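Local coordinates for protein molybdopterin synthase catalytic subunit (Homo sapiens, PDB 5MPO) that catalyses the conversion of precursor Z into molybdopterin, inserting two sulfur atoms delivered by its thiocarboxylated partner protein to build the dithiolene group, at residues C[79-84]-C[130-135]; C[87-92]-C[122-127]. All coordinates share one frame; numbering follows the deposited sequence.

From the N terminus the chain passes strand 20-25, helix 31-38 and strands 45-52, 56-57 and 60-69 before it enters helix 73-88, whose middle supplies residues 79-84 to contact 1 and whose last turn runs into residues 87-92 of contact 2. Strands 91-99, 101-104 and 108-116 follow before helix 119-136 returns. Its residues 122-127 close the inner loop, contact 2, with 29 residues between the segments; residues 130-135 then close the outer one, contact 1, with 45 between. The two loops therefore nest without crossing, and together they fasten helix 73-88 and its exit to helix 119-136 at two places whose centres lie about 11 Å apart.

Contact 1: residues C[79-84]-C[130-135]; sequences RKICSD and IDTLKA
Ile81 and Thr132 illustrate how two helices can be joined by a few carbon atoms, with the backbone N of Leu133 also within reach of the isoleucine. Followed from its start, segment 79-84 first presents Lys80, whose ammonium group is turned to other partners: it forms a salt bridge with Glu77 of its own helix and another with an acidic side chain on a chain of the second protein in the complex.

Ile81 comes next and carries the contact for its helix. Its CG1 stands anti to the carbonyl carbon (chi1 -73°) and the chain continues extended to CD1, so the longer branch projects at helix 119-136. There Ile81 CG1 lies 3.5 Å from Thr132 CG2, and Ile81 CD1 is 3.6 Å from the same Thr132 CG2. The two side chains run past one another in opposing senses, lying alongside rather than end to end. Farther along, Ile81 CD1 reaches the helix backbone, 3.8 Å from Leu133 N.

The first torsion of Thr132 (chi1 -51°) sets CG2 anti to the backbone N, facing the isoleucine, while OG1, beside that N, hydrogen-bonds Tyr128 O one turn earlier, a bond consistent with holding this rotamer. The meeting is purely van der Waals. Leu133 also packs on Ile110 of strand 108-116, and the neighbouring Lys134, predicted to bind substrate, bonds through NZ to the backbone of the other protein. Such helix-to-helix packing beside a sheet belongs to the alpha/beta hammerhead fold of the MoaE family.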
loop_
_atom_site.group_PDB
_atom_site.type_symbol
_atom_site.label_atom_id
_atom_site.label_comp_id
_atom_site.label_asym_id
_atom_site.label_seq_id
_atom_site.Cartn_x
_atom_site.Cartn_y
_atom_site.Cartn_z
ATOM N N ARG C 79 -12.853 14.478 -1.861
ATOM C CA ARG C 79 -13.589 14.183 -3.085
ATOM C C ARG C 79 -12.811 14.660 -4.291
ATOM O O ARG C 79 -12.882 14.060 -5.344
ATOM C CB ARG C 79 -15.037 14.778 -3.111
ATOM C CG ARG C 79 -16.006 14.063 -2.153
ATOM C CD ARG C 79 -17.493 14.464 -2.219
ATOM N NE ARG C 79 -17.674 15.896 -1.904
ATOM C CZ ARG C 79 -18.094 16.426 -0.736
ATOM N NH1 ARG C 79 -18.442 15.669 0.309
ATOM N NH2 ARG C 79 -18.158 17.756 -0.607
ATOM N N LYS C 80 -12.135 15.786 -4.176
ATOM C CA LYS C 80 -11.328 16.240 -5.276
ATOM C C LYS C 80 -10.143 15.290 -5.534
ATOM O O LYS C 80 -9.801 14.981 -6.681
ATOM C CB LYS C 80 -10.768 17.630 -5.022
ATOM C CG LYS C 80 -11.744 18.731 -5.338
ATOM C CD LYS C 80 -11.076 20.017 -4.973
ATOM C CE LYS C 80 -12.120 21.077 -4.698
ATOM N NZ LYS C 80 -11.392 22.217 -4.044
ATOM N N ILE C 81 -9.509 14.851 -4.464
ATOM C CA ILE C 81 -8.479 13.849 -4.634
ATOM C C ILE C 81 -8.986 12.580 -5.349
ATOM O O ILE C 81 -8.294 12.028 -6.260
ATOM C CB ILE C 81 -7.851 13.546 -3.284
ATOM C CG1 ILE C 81 -6.970 14.725 -2.894
ATOM C CG2 ILE C 81 -7.093 12.205 -3.291
ATOM C CD1 ILE C 81 -6.575 14.607 -1.439
ATOM N N CYS C 82 -10.165 12.107 -4.947
ATOM C CA CYS C 82 -10.790 10.940 -5.626
ATOM C C CYS C 82 -10.943 11.144 -7.133
ATOM O O CYS C 82 -10.592 10.295 -7.975
ATOM C CB CYS C 82 -12.109 10.582 -4.984
ATOM S SG CYS C 82 -11.814 9.865 -3.337
ATOM N N SER C 83 -11.397 12.324 -7.454
ATOM C CA SER C 83 -11.763 12.666 -8.794
ATOM C C SER C 83 -10.487 12.842 -9.646
ATOM O O SER C 83 -10.398 12.440 -10.788
ATOM C CB SER C 83 -12.648 13.930 -8.686
ATOM O OG SER C 83 -12.903 14.482 -9.940
ATOM N N ASP C 84 -9.466 13.442 -9.077
ATOM C CA ASP C 84 -8.226 13.585 -9.789
ATOM C C ASP C 84 -7.547 12.232 -10.008
ATOM O O ASP C 84 -7.007 11.970 -11.069
ATOM C CB ASP C 84 -7.350 14.536 -9.013
ATOM C CG ASP C 84 -7.858 16.024 -9.136
ATOM O OD1 ASP C 84 -8.619 16.384 -10.084
ATOM O OD2 ASP C 84 -7.468 16.833 -8.300
ATOM N N ILE C 130 -2.320 9.812 -0.128
ATOM C CA ILE C 130 -1.727 10.218 1.133
ATOM C C ILE C 130 -0.873 11.495 1.025
ATOM O O ILE C 130 -0.946 12.351 1.876
ATOM C CB ILE C 130 -0.956 9.082 1.840
ATOM C CG1 ILE C 130 -0.510 9.547 3.240
ATOM C CG2 ILE C 130 0.274 8.622 1.056
ATOM C CD1 ILE C 130 -1.677 9.907 4.179
ATOM N N ASP C 131 -0.099 11.634 -0.020
ATOM C CA ASP C 131 0.659 12.858 -0.239
ATOM C C ASP C 131 -0.173 14.112 -0.400
ATOM O O ASP C 131 0.204 15.214 0.076
ATOM C CB ASP C 131 1.577 12.744 -1.486
ATOM C CG ASP C 131 2.760 11.750 -1.252
ATOM O OD1 ASP C 131 2.995 11.285 -0.099
ATOM O OD2 ASP C 131 3.429 11.406 -2.230
ATOM N N THR C 132 -1.221 13.956 -1.176
ATOM C CA THR C 132 -2.075 15.049 -1.510
ATOM C C THR C 132 -2.927 15.391 -0.263
ATOM O O THR C 132 -3.076 16.535 0.063
ATOM C CB THR C 132 -2.891 14.707 -2.750
ATOM O OG1 THR C 132 -1.986 14.250 -3.764
ATOM C CG2 THR C 132 -3.721 15.973 -3.241
ATOM N N LEU C 133 -3.362 14.388 0.488
ATOM C CA LEU C 133 -4.068 14.617 1.695
ATOM C C LEU C 133 -3.222 15.451 2.651
ATOM O O LEU C 133 -3.744 16.374 3.285
ATOM C CB LEU C 133 -4.450 13.296 2.340
ATOM C CG LEU C 133 -5.246 13.467 3.646
ATOM C CD1 LEU C 133 -6.490 12.591 3.773
ATOM C CD2 LEU C 133 -4.345 13.287 4.895
ATOM N N LYS C 134 -1.936 15.130 2.765
ATOM C CA LYS C 134 -1.068 15.793 3.748
ATOM C C LYS C 134 -0.765 17.192 3.303
ATOM O O LYS C 134 -0.485 18.029 4.118
ATOM C CB LYS C 134 0.223 15.016 3.993
ATOM C CG LYS C 134 -0.026 13.744 4.819
ATOM C CD LYS C 134 1.250 12.924 5.064
ATOM C CE LYS C 134 1.727 12.915 6.512
ATOM N NZ LYS C 134 0.714 12.308 7.424
ATOM N N ALA C 135 -0.836 17.444 2.002
ATOM C CA ALA C 135 -0.547 18.743 1.431
ATOM C C ALA C 135 -1.775 19.709 1.336
ATOM O O ALA C 135 -1.621 20.896 1.309
ATOM C CB ALA C 135 -0.002 18.514 0.028
#

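Contact 2: residues C[87-92]-C[122-127]; sequences QKWPVK and SLEAVS
Trp89 lays its indole against Glu124 and Ala125 of helix 119-136 just where helix 73-88 gives way to strand 91-99 of the MoaE alpha/beta hammerhead fold. The chain changes course through an inverse gamma turn centred on Pro90, closed by a weak bond from Val91 N to Trp89 O, and Trp89 and Val91, flanking Pro90 in sequence, both point toward the helix. Trp89 CG stands anti to the carbonyl carbon (chi1 -75°), turning the ring toward helix 119-136.

The apolar part is built around Ala125. Its CA sits over the six-membered ring of Trp89, 4.3 Å from the centroid, a CH-pi contact made almost along the ring normal. Ala125 CB is shared by two neighbours, at 4.1 Å from Trp89 CE3 and 4.0 Å from Val91 CG1. On the opposite face of the indole lies the fully extended side chain of Lys88, its CD 3.6 Å above the ring plane, sandwiching the ring between lysine chain and helix.

The polar part joins the edge of the ring to a carboxylate. Trp89 NE1 donates to Glu124 OE1 at 2.9 Å with an N-H...O angle of 159°; OE1 lies nearly in the indole plane, and the N-H meets it on the anti side, tilted 24° out of the steeply inclined carboxylate plane. A leucine here would probably leave Glu124 OE1 without its N-H donor and lose the flat face against Ala125 CA.

A water adds an indirect tie between the oppositely charged Lys88 and Glu124: it accepts from Lys88 NZ at 2.7 Å and donates to Glu124 OE1 at 2.8 Å.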
loop_
_atom_site.group_PDB
_atom_site.type_symbol
_atom_site.label_atom_id
_atom_site.label_comp_id
_atom_site.label_asym_id
_atom_site.label_seq_id
_atom_site.Cartn_x
_atom_site.Cartn_y
_atom_site.Cartn_z
ATOM N N GLN C 87 -8.931 10.666 -12.941
ATOM C CA GLN C 87 -8.579 11.296 -14.202
ATOM C C GLN C 87 -7.275 10.692 -14.752
ATOM O O GLN C 87 -7.059 10.633 -15.946
ATOM C CB GLN C 87 -8.640 12.821 -14.077
ATOM C CG GLN C 87 -7.482 13.587 -14.733
ATOM C CD GLN C 87 -7.513 15.125 -14.528
ATOM O OE1 GLN C 87 -8.342 15.690 -13.755
ATOM N NE2 GLN C 87 -6.606 15.810 -15.241
ATOM N N LYS C 88 -6.440 10.145 -13.905
ATOM C CA LYS C 88 -5.239 9.515 -14.410
ATOM C C LYS C 88 -5.201 7.967 -14.436
ATOM O O LYS C 88 -4.741 7.374 -15.407
ATOM C CB LYS C 88 -4.053 9.973 -13.582
ATOM C CG LYS C 88 -2.783 9.309 -14.036
ATOM C CD LYS C 88 -1.598 9.908 -13.409
ATOM C CE LYS C 88 -0.395 9.145 -13.867
ATOM N NZ LYS C 88 0.760 9.667 -13.154
ATOM N N TRP C 89 -5.637 7.364 -13.340
ATOM C CA TRP C 89 -5.444 5.977 -13.023
ATOM C C TRP C 89 -6.765 5.170 -13.158
ATOM O O TRP C 89 -7.793 5.639 -12.727
ATOM C CB TRP C 89 -4.951 5.877 -11.583
ATOM C CG TRP C 89 -3.517 6.273 -11.404
ATOM C CD1 TRP C 89 -2.417 5.600 -11.886
ATOM C CD2 TRP C 89 -3.006 7.389 -10.683
ATOM N NE1 TRP C 89 -1.274 6.221 -11.509
ATOM C CE2 TRP C 89 -1.585 7.328 -10.776
ATOM C CE3 TRP C 89 -3.594 8.412 -9.935
ATOM C CZ2 TRP C 89 -0.734 8.266 -10.157
ATOM C CZ3 TRP C 89 -2.746 9.389 -9.323
ATOM C CH2 TRP C 89 -1.326 9.296 -9.451
ATOM N N PRO C 90 -6.712 3.927 -13.705
ATOM C CA PRO C 90 -7.886 3.044 -13.886
ATOM C C PRO C 90 -8.305 2.325 -12.617
ATOM O O PRO C 90 -8.361 1.100 -12.578
ATOM C CB PRO C 90 -7.391 2.012 -14.907
ATOM C CG PRO C 90 -5.925 1.886 -14.629
ATOM C CD PRO C 90 -5.488 3.314 -14.301
ATOM N N VAL C 91 -8.699 3.077 -11.613
ATOM C CA VAL C 91 -9.066 2.477 -10.332
ATOM C C VAL C 91 -10.562 2.179 -10.297
ATOM O O VAL C 91 -11.339 2.831 -10.973
ATOM C CB VAL C 91 -8.644 3.381 -9.129
ATOM C CG1 VAL C 91 -7.156 3.680 -9.199
ATOM C CG2 VAL C 91 -9.468 4.682 -9.051
ATOM N N LYS C 92 -10.973 1.257 -9.440
ATOM C CA LYS C 92 -12.373 0.978 -9.293
ATOM C C LYS C 92 -12.970 1.763 -8.122
ATOM O O LYS C 92 -13.679 2.722 -8.363
ATOM C CB LYS C 92 -12.598 -0.520 -9.132
ATOM C CG LYS C 92 -14.060 -0.919 -9.136
ATOM C CD LYS C 92 -14.746 -0.395 -10.394
ATOM C CE LYS C 92 -16.120 -1.000 -10.598
ATOM N NZ LYS C 92 -16.809 -0.288 -11.705
ATOM N N SER C 122 -3.199 0.960 -8.348
ATOM C CA SER C 122 -3.590 0.963 -6.956
ATOM C C SER C 122 -2.457 1.490 -6.063
ATOM O O SER C 122 -2.722 2.279 -5.160
ATOM C CB SER C 122 -4.060 -0.424 -6.531
ATOM O OG SER C 122 -2.941 -1.224 -6.192
ATOM N N LEU C 123 -1.207 1.121 -6.345
ATOM C CA LEU C 123 -0.062 1.615 -5.550
ATOM C C LEU C 123 0.188 3.069 -5.781
ATOM O O LEU C 123 0.439 3.793 -4.862
ATOM C CB LEU C 123 1.217 0.905 -5.937
ATOM C CG LEU C 123 1.246 -0.577 -5.535
ATOM C CD1 LEU C 123 2.096 -1.430 -6.514
ATOM C CD2 LEU C 123 1.735 -0.676 -4.078
ATOM N N GLU C 124 0.171 3.489 -7.026
ATOM C CA GLU C 124 0.412 4.888 -7.326
ATOM C C GLU C 124 -0.710 5.805 -6.800
ATOM O O GLU C 124 -0.418 6.870 -6.297
ATOM C CB GLU C 124 0.615 5.083 -8.827
ATOM C CG GLU C 124 1.956 4.487 -9.313
ATOM C CD GLU C 124 2.206 4.635 -10.814
ATOM O OE1 GLU C 124 1.517 5.391 -11.481
ATOM O OE2 GLU C 124 3.108 3.967 -11.348
ATOM N N ALA C 125 -1.969 5.387 -6.905
ATOM C CA ALA C 125 -3.084 6.194 -6.466
ATOM C C ALA C 125 -3.094 6.328 -4.937
ATOM O O ALA C 125 -3.414 7.388 -4.411
ATOM C CB ALA C 125 -4.395 5.629 -6.976
ATOM N N VAL C 126 -2.669 5.293 -4.226
ATOM C CA VAL C 126 -2.631 5.362 -2.786
ATOM C C VAL C 126 -1.575 6.355 -2.393
ATOM O O VAL C 126 -1.762 7.200 -1.500
ATOM C CB VAL C 126 -2.346 4.003 -2.158
ATOM C CG1 VAL C 126 -1.832 4.138 -0.733
ATOM C CG2 VAL C 126 -3.625 3.196 -2.129
ATOM N N SER C 127 -0.466 6.264 -3.085
ATOM C CA SER C 127 0.641 7.139 -2.817
ATOM C C SER C 127 0.273 8.618 -3.078
ATOM O O SER C 127 0.536 9.458 -2.246
ATOM C CB SER C 127 1.837 6.707 -3.654
ATOM O OG SER C 127 2.934 7.504 -3.334
HETATM O O HOH W 1 2.571 7.676 -12.726
#